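Local coordinates for protein transcription factor TAU 138 KDA subunit (Saccharomyces cerevisiae, PDB 5AIM) that helps the TFIIIC complex bind box B promoter sites of tRNA and similar genes, seen here in its central extended winged-helix domain, at residues Q13-I18 / R55-L60; L19-T24 / E37-Y42. All coordinates share one frame; numbering follows the deposited sequence.

Contacts 1 and 2 both use helix 5-24: contact 1 takes its middle, residues 13-18, and contact 2 its C-terminal end, residues 19-24. They are a worked example of how a winged helix is held together by a few helices that share a small core. Their centres lie about 10 Å apart. The partners, helix 52-63 in contact 1 and helix 33-43 in contact 2, follow one another in sequence, so that contact 2 is nested inside the loop closed by contact 1. Ala17 and Ile18 of contact 1 pack against Tyr42 and Val39 of contact 2, which joins the two interfaces into one three-helix bundle.

Contact 1: residues Q13-I18 / R55-L60; sequences QRQRAI and RGDVDL
Within the three-helix core of the extended winged helix, the first helix crosses the third, and a salt bridge between Arg14 and Asp57 marks the crossing. The local axes of 13-18 and 55-60 approach to 9.3 Å at -75°, with Gln15 CA and Asp57 CA 5.9 Å apart at the nearest point of the backbones. Arg14 meets the acid with the edge of its guanidinium: NE donates to Asp57 OD2 at 2.6 Å along a fairly straight path (156°), and NH2 adds a weak bond to the same oxygen. Carboxylate and guanidinium are nearly coplanar, and NE approaches OD2 almost along its C-O axis. The arginine chain, bent at chi3 (-60°), brings NE and NH2 to OD2 at the guanidinium edge; separately, Arg14 CB lies 3.5 Å from Asp57 OD2. The other oxygen, OD1, accepts a hydrogen bond from Ser11 OG, so both oxygens of this buried carboxylate are engaged, which would be expected to favour its ionised form. With a methionine in place of this arginine, Asp57 OD2 would probably be left as a buried charge without its mate. Gln15 lies across the acid at about a right angle, its CG 3.9 Å from Asp57 CB, and its NE2 comes equally near Leu60 CD1. Deeper in, the interface becomes apolar, where Ile18 CD1 meets Val58 CG2 at 3.7 Å and also rests on Asp57 CB. Around this point Ile18 reaches Val54 and Met61 on helix 52-63 and Leu67 in the loop beyond, Val58 touches Leu31 just after strand 28-30, and Ala17 faces helix 33-43 through Tyr42 and Met43.

Contact 2: residues L19-T24 / E37-Y42; sequences LKVMNT and ESVSKY
Residues 19-24 and 37-42 cross steeply, their local axes 9.7 Å apart at the closest and 114° between their N-to-C directions, with Val21 and Val39 opposite each other. No hydrogen bond spans the two segments; the contact is made mostly by side-chain carbons. Val21 is its centre, buried and pointing at helix 33-43 with both methyls employed. Val21 CG2 sits 3.6 Å from Tyr42 CB and also nears Val39, with 4.3 Å between the CG2 atoms of the two valines. Val21 CG1 turns to Ser38 instead, 4.0 Å from Ser38 CB. This division follows from chi1 of 168°, which sets CG1 opposite the backbone N and leaves CG2 beside it. Toward solvent, Lys20 crosses the outer part of Tyr42 at about a right angle: its CG lies 3.6 Å from Tyr42 CE1 and almost as near the phenolic OH, while bends at chi2 and chi3 carry the ammonium group away. The lysine thus gives the tyrosine its aliphatic portion rather than its charge. Thr24 OG1 returns to Lys20 O at 2.8 Å, opposite in face to the backbone N of Thr24, so two donors grip that carbonyl in the last turn of the helix. Ser38 OG similarly bonds to Gln34 O within its own helix. Phe35, reached by both Val21 and Met22, continues the apolar surface inward. Two helices linked by a short strand, 28-30, and packed at a steep angle around a buried valine, with a tyrosine and a lysine chain at the rim, are the first half of the winged-helix fold, a member of the helix-turn-helix class.

Contact 1: residues Q13-I18 / R55-L60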
loop_
_atom_site.group_PDB
_atom_site.type_symbol
_atom_site.label_atom_id
_atom_site.label_comp_id
_atom_site.label_asym_id
_atom_site.label_seq_id
_atom_site.Cartn_x
_atom_site.Cartn_y
_atom_site.Cartn_z
ATOM N N GLN A 13 3.776 -11.909 5.607
ATOM C CA GLN A 13 2.655 -12.292 4.747
ATOM C C GLN A 13 1.870 -11.057 4.279
ATOM O O GLN A 13 1.529 -10.911 3.082
ATOM C CB GLN A 13 1.734 -13.270 5.485
ATOM C CG GLN A 13 0.598 -13.815 4.625
ATOM C CD GLN A 13 -0.374 -14.674 5.410
ATOM O OE1 GLN A 13 -0.425 -14.611 6.637
ATOM N NE2 GLN A 13 -1.157 -15.480 4.700
ATOM N N ARG A 14 1.583 -10.163 5.222
ATOM C CA ARG A 14 0.875 -8.932 4.867
ATOM C C ARG A 14 1.677 -8.053 3.897
ATOM O O ARG A 14 1.111 -7.476 2.949
ATOM C CB ARG A 14 0.468 -8.146 6.119
ATOM C CG ARG A 14 -0.611 -8.851 6.929
ATOM C CD ARG A 14 -1.111 -8.014 8.092
ATOM N NE ARG A 14 -0.051 -7.675 9.044
ATOM C CZ ARG A 14 0.194 -8.308 10.186
ATOM N NH1 ARG A 14 -0.526 -9.360 10.565
ATOM N NH2 ARG A 14 1.187 -7.880 10.960
ATOM N N GLN A 15 2.987 -7.946 4.112
ATOM C CA GLN A 15 3.833 -7.247 3.141
ATOM C C GLN A 15 3.804 -7.883 1.735
ATOM O O GLN A 15 3.716 -7.173 0.713
ATOM C CB GLN A 15 5.267 -7.119 3.671
ATOM C CG GLN A 15 5.382 -6.224 4.898
ATOM C CD GLN A 15 6.802 -6.073 5.355
ATOM O OE1 GLN A 15 7.635 -5.539 4.635
ATOM N NE2 GLN A 15 7.093 -6.543 6.564
ATOM N N ARG A 16 3.868 -9.210 1.664
ATOM C CA ARG A 16 3.732 -9.866 0.363
ATOM C C ARG A 16 2.398 -9.524 -0.294
ATOM O O ARG A 16 2.335 -9.304 -1.524
ATOM C CB ARG A 16 3.875 -11.385 0.486
ATOM C CG ARG A 16 5.285 -11.865 0.821
ATOM C CD ARG A 16 5.437 -13.366 0.554
ATOM N NE ARG A 16 4.402 -14.168 1.209
ATOM C CZ ARG A 16 4.441 -14.593 2.471
ATOM N NH1 ARG A 16 5.470 -14.304 3.263
ATOM N NH2 ARG A 16 3.432 -15.312 2.945
ATOM N N ALA A 17 1.332 -9.522 0.510
ATOM C CA ALA A 17 0.002 -9.177 -0.012
ATOM C C ALA A 17 -0.040 -7.745 -0.547
ATOM O O ALA A 17 -0.549 -7.488 -1.646
ATOM C CB ALA A 17 -1.056 -9.363 1.057
ATOM N N ILE A 18 0.473 -6.805 0.236
ATOM C CA ILE A 18 0.522 -5.408 -0.199
ATOM C C ILE A 18 1.266 -5.298 -1.528
ATOM O O ILE A 18 0.807 -4.626 -2.464
ATOM C CB ILE A 18 1.206 -4.538 0.871
ATOM C CG1 ILE A 18 0.304 -4.431 2.100
ATOM C CG2 ILE A 18 1.512 -3.143 0.351
ATOM C CD1 ILE A 18 1.037 -4.006 3.360
ATOM N N ARG A 55 -1.713 -1.059 7.928
ATOM C CA ARG A 55 -1.017 0.217 7.816
ATOM C C ARG A 55 0.409 0.107 8.359
ATOM O O ARG A 55 1.351 0.632 7.756
ATOM C CB ARG A 55 -1.780 1.332 8.540
ATOM C CG ARG A 55 -1.027 2.665 8.606
ATOM C CD ARG A 55 -0.630 3.186 7.222
ATOM N NE ARG A 55 0.376 4.246 7.290
ATOM C CZ ARG A 55 0.131 5.549 7.168
ATOM N NH1 ARG A 55 -1.102 5.998 6.965
ATOM N NH2 ARG A 55 1.134 6.412 7.246
ATOM N N GLY A 56 0.567 -0.567 9.496
ATOM C CA GLY A 56 1.906 -0.810 10.024
ATOM C C GLY A 56 2.877 -1.402 9.004
ATOM O O GLY A 56 4.049 -0.982 8.883
ATOM N N ASP A 57 2.390 -2.383 8.256
ATOM C CA ASP A 57 3.226 -3.055 7.272
ATOM C C ASP A 57 3.439 -2.208 6.018
ATOM O O ASP A 57 4.539 -2.218 5.429
ATOM C CB ASP A 57 2.658 -4.434 6.963
ATOM C CG ASP A 57 2.919 -5.411 8.095
ATOM O OD1 ASP A 57 4.068 -5.428 8.594
ATOM O OD2 ASP A 57 1.989 -6.125 8.523
ATOM N N VAL A 58 2.423 -1.433 5.633
ATOM C CA VAL A 58 2.658 -0.412 4.617
ATOM C C VAL A 58 3.820 0.499 5.049
ATOM O O VAL A 58 4.741 0.785 4.263
ATOM C CB VAL A 58 1.402 0.430 4.359
ATOM C CG1 VAL A 58 1.731 1.649 3.486
ATOM C CG2 VAL A 58 0.336 -0.427 3.705
ATOM N N ASP A 59 3.790 0.937 6.306
ATOM C CA ASP A 59 4.838 1.821 6.813
ATOM C C ASP A 59 6.207 1.137 6.769
ATOM O O ASP A 59 7.211 1.744 6.345
ATOM C CB ASP A 59 4.530 2.274 8.241
ATOM C CG ASP A 59 3.408 3.289 8.306
ATOM O OD1 ASP A 59 3.061 3.869 7.256
ATOM O OD2 ASP A 59 2.879 3.515 9.415
ATOM N N LEU A 60 6.257 -0.122 7.211
ATOM C CA LEU A 60 7.513 -0.865 7.108
ATOM C C LEU A 60 8.020 -0.879 5.671
ATOM O O LEU A 60 9.215 -0.693 5.420
ATOM C CB LEU A 60 7.369 -2.296 7.617
ATOM C CG LEU A 60 7.182 -2.487 9.118
ATOM C CD1 LEU A 60 7.145 -3.968 9.442
ATOM C CD2 LEU A 60 8.282 -1.796 9.898
#

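Contact 2: residues L19-T24 / E37-Y42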
loop_
_atom_site.group_PDB
_atom_site.type_symbol
_atom_site.label_atom_id
_atom_site.label_comp_id
_atom_site.label_asym_id
_atom_site.label_seq_id
_atom_site.Cartn_x
_atom_site.Cartn_y
_atom_site.Cartn_z
ATOM N N LEU A 19 2.410 -5.961 -1.617
ATOM C CA LEU A 19 3.181 -5.933 -2.856
ATOM C C LEU A 19 2.417 -6.513 -4.063
ATOM O O LEU A 19 2.385 -5.908 -5.161
ATOM C CB LEU A 19 4.494 -6.684 -2.647
ATOM C CG LEU A 19 5.561 -6.514 -3.718
ATOM C CD1 LEU A 19 6.040 -5.080 -3.778
ATOM C CD2 LEU A 19 6.727 -7.435 -3.425
ATOM N N LYS A 20 1.818 -7.689 -3.876
ATOM C CA LYS A 20 1.056 -8.314 -4.967
ATOM C C LYS A 20 -0.136 -7.454 -5.410
ATOM O O LYS A 20 -0.404 -7.293 -6.613
ATOM C CB LYS A 20 0.588 -9.724 -4.575
ATOM C CG LYS A 20 -0.327 -10.416 -5.589
ATOM C CD LYS A 20 0.317 -10.590 -6.954
ATOM C CE LYS A 20 1.261 -11.776 -6.984
ATOM N NZ LYS A 20 2.005 -11.829 -8.273
ATOM N N VAL A 21 -0.850 -6.902 -4.433
ATOM C CA VAL A 21 -1.976 -6.028 -4.738
ATOM C C VAL A 21 -1.496 -4.786 -5.483
ATOM O O VAL A 21 -2.104 -4.390 -6.479
ATOM C CB VAL A 21 -2.751 -5.655 -3.464
ATOM C CG1 VAL A 21 -3.739 -4.537 -3.720
ATOM C CG2 VAL A 21 -3.462 -6.880 -2.920
ATOM N N MET A 22 -0.400 -4.190 -5.019
ATOM C CA MET A 22 0.127 -3.022 -5.712
ATOM C C MET A 22 0.480 -3.341 -7.156
ATOM O O MET A 22 0.161 -2.551 -8.056
ATOM C CB MET A 22 1.332 -2.440 -4.975
ATOM C CG MET A 22 0.947 -1.667 -3.721
ATOM S SD MET A 22 -0.011 -0.169 -4.054
ATOM C CE MET A 22 1.216 0.837 -4.895
ATOM N N ASN A 23 1.109 -4.488 -7.407
ATOM C CA ASN A 23 1.334 -4.864 -8.803
ATOM C C ASN A 23 0.031 -5.043 -9.576
ATOM O O ASN A 23 -0.104 -4.580 -10.716
ATOM C CB ASN A 23 2.166 -6.134 -8.911
ATOM C CG ASN A 23 3.645 -5.849 -8.898
ATOM O OD1 ASN A 23 4.258 -5.627 -9.941
ATOM N ND2 ASN A 23 4.222 -5.818 -7.711
ATOM N N THR A 24 -0.925 -5.722 -8.955
ATOM C CA THR A 24 -2.200 -6.007 -9.613
ATOM C C THR A 24 -2.968 -4.742 -10.020
ATOM O O THR A 24 -3.499 -4.666 -11.129
ATOM C CB THR A 24 -3.081 -6.905 -8.725
ATOM O OG1 THR A 24 -2.387 -8.134 -8.472
ATOM C CG2 THR A 24 -4.399 -7.229 -9.399
ATOM N N GLU A 37 -9.224 -2.437 1.538
ATOM C CA GLU A 37 -10.228 -3.433 1.196
ATOM C C GLU A 37 -9.664 -4.399 0.157
ATOM O O GLU A 37 -9.874 -5.615 0.252
ATOM C CB GLU A 37 -11.503 -2.768 0.672
ATOM C CG GLU A 37 -12.670 -3.728 0.498
ATOM C CD GLU A 37 -13.110 -4.357 1.808
ATOM O OE1 GLU A 37 -13.102 -3.653 2.841
ATOM O OE2 GLU A 37 -13.453 -5.558 1.807
ATOM N N SER A 38 -8.963 -3.869 -0.841
ATOM C CA SER A 38 -8.297 -4.740 -1.819
ATOM C C SER A 38 -7.299 -5.699 -1.155
ATOM O O SER A 38 -7.283 -6.904 -1.477
ATOM C CB SER A 38 -7.588 -3.951 -2.918
ATOM O OG SER A 38 -8.515 -3.292 -3.764
ATOM N N VAL A 39 -6.467 -5.195 -0.248
ATOM C CA VAL A 39 -5.545 -6.089 0.465
ATOM C C VAL A 39 -6.309 -7.156 1.254
ATOM O O VAL A 39 -5.951 -8.344 1.225
ATOM C CB VAL A 39 -4.580 -5.322 1.392
ATOM C CG1 VAL A 39 -3.711 -6.289 2.210
ATOM C CG2 VAL A 39 -3.701 -4.396 0.573
ATOM N N SER A 40 -7.368 -6.750 1.949
ATOM C CA SER A 40 -8.168 -7.704 2.717
ATOM C C SER A 40 -8.762 -8.782 1.815
ATOM O O SER A 40 -8.688 -9.978 2.131
ATOM C CB SER A 40 -9.280 -6.987 3.485
ATOM O OG SER A 40 -8.745 -6.205 4.537
ATOM N N LYS A 41 -9.345 -8.382 0.690
ATOM C CA LYS A 41 -9.943 -9.346 -0.230
ATOM C C LYS A 41 -8.899 -10.277 -0.844
ATOM O O LYS A 41 -9.144 -11.475 -0.983
ATOM C CB LYS A 41 -10.743 -8.630 -1.321
ATOM C CG LYS A 41 -12.067 -8.066 -0.823
ATOM C CD LYS A 41 -12.492 -6.873 -1.644
ATOM C CE LYS A 41 -13.919 -6.441 -1.349
ATOM N NZ LYS A 41 -14.375 -5.387 -2.300
ATOM N N TYR A 42 -7.736 -9.742 -1.199
ATOM C CA TYR A 42 -6.648 -10.590 -1.695
ATOM C C TYR A 42 -6.271 -11.693 -0.689
ATOM O O TYR A 42 -6.043 -12.845 -1.069
ATOM C CB TYR A 42 -5.410 -9.754 -2.039
ATOM C CG TYR A 42 -4.227 -10.633 -2.350
ATOM C CD1 TYR A 42 -4.062 -11.199 -3.604
ATOM C CD2 TYR A 42 -3.296 -10.932 -1.372
ATOM C CE1 TYR A 42 -2.990 -12.037 -3.876
ATOM C CE2 TYR A 42 -2.224 -11.755 -1.629
ATOM C CZ TYR A 42 -2.071 -12.308 -2.881
ATOM O OH TYR A 42 -0.998 -13.129 -3.133
#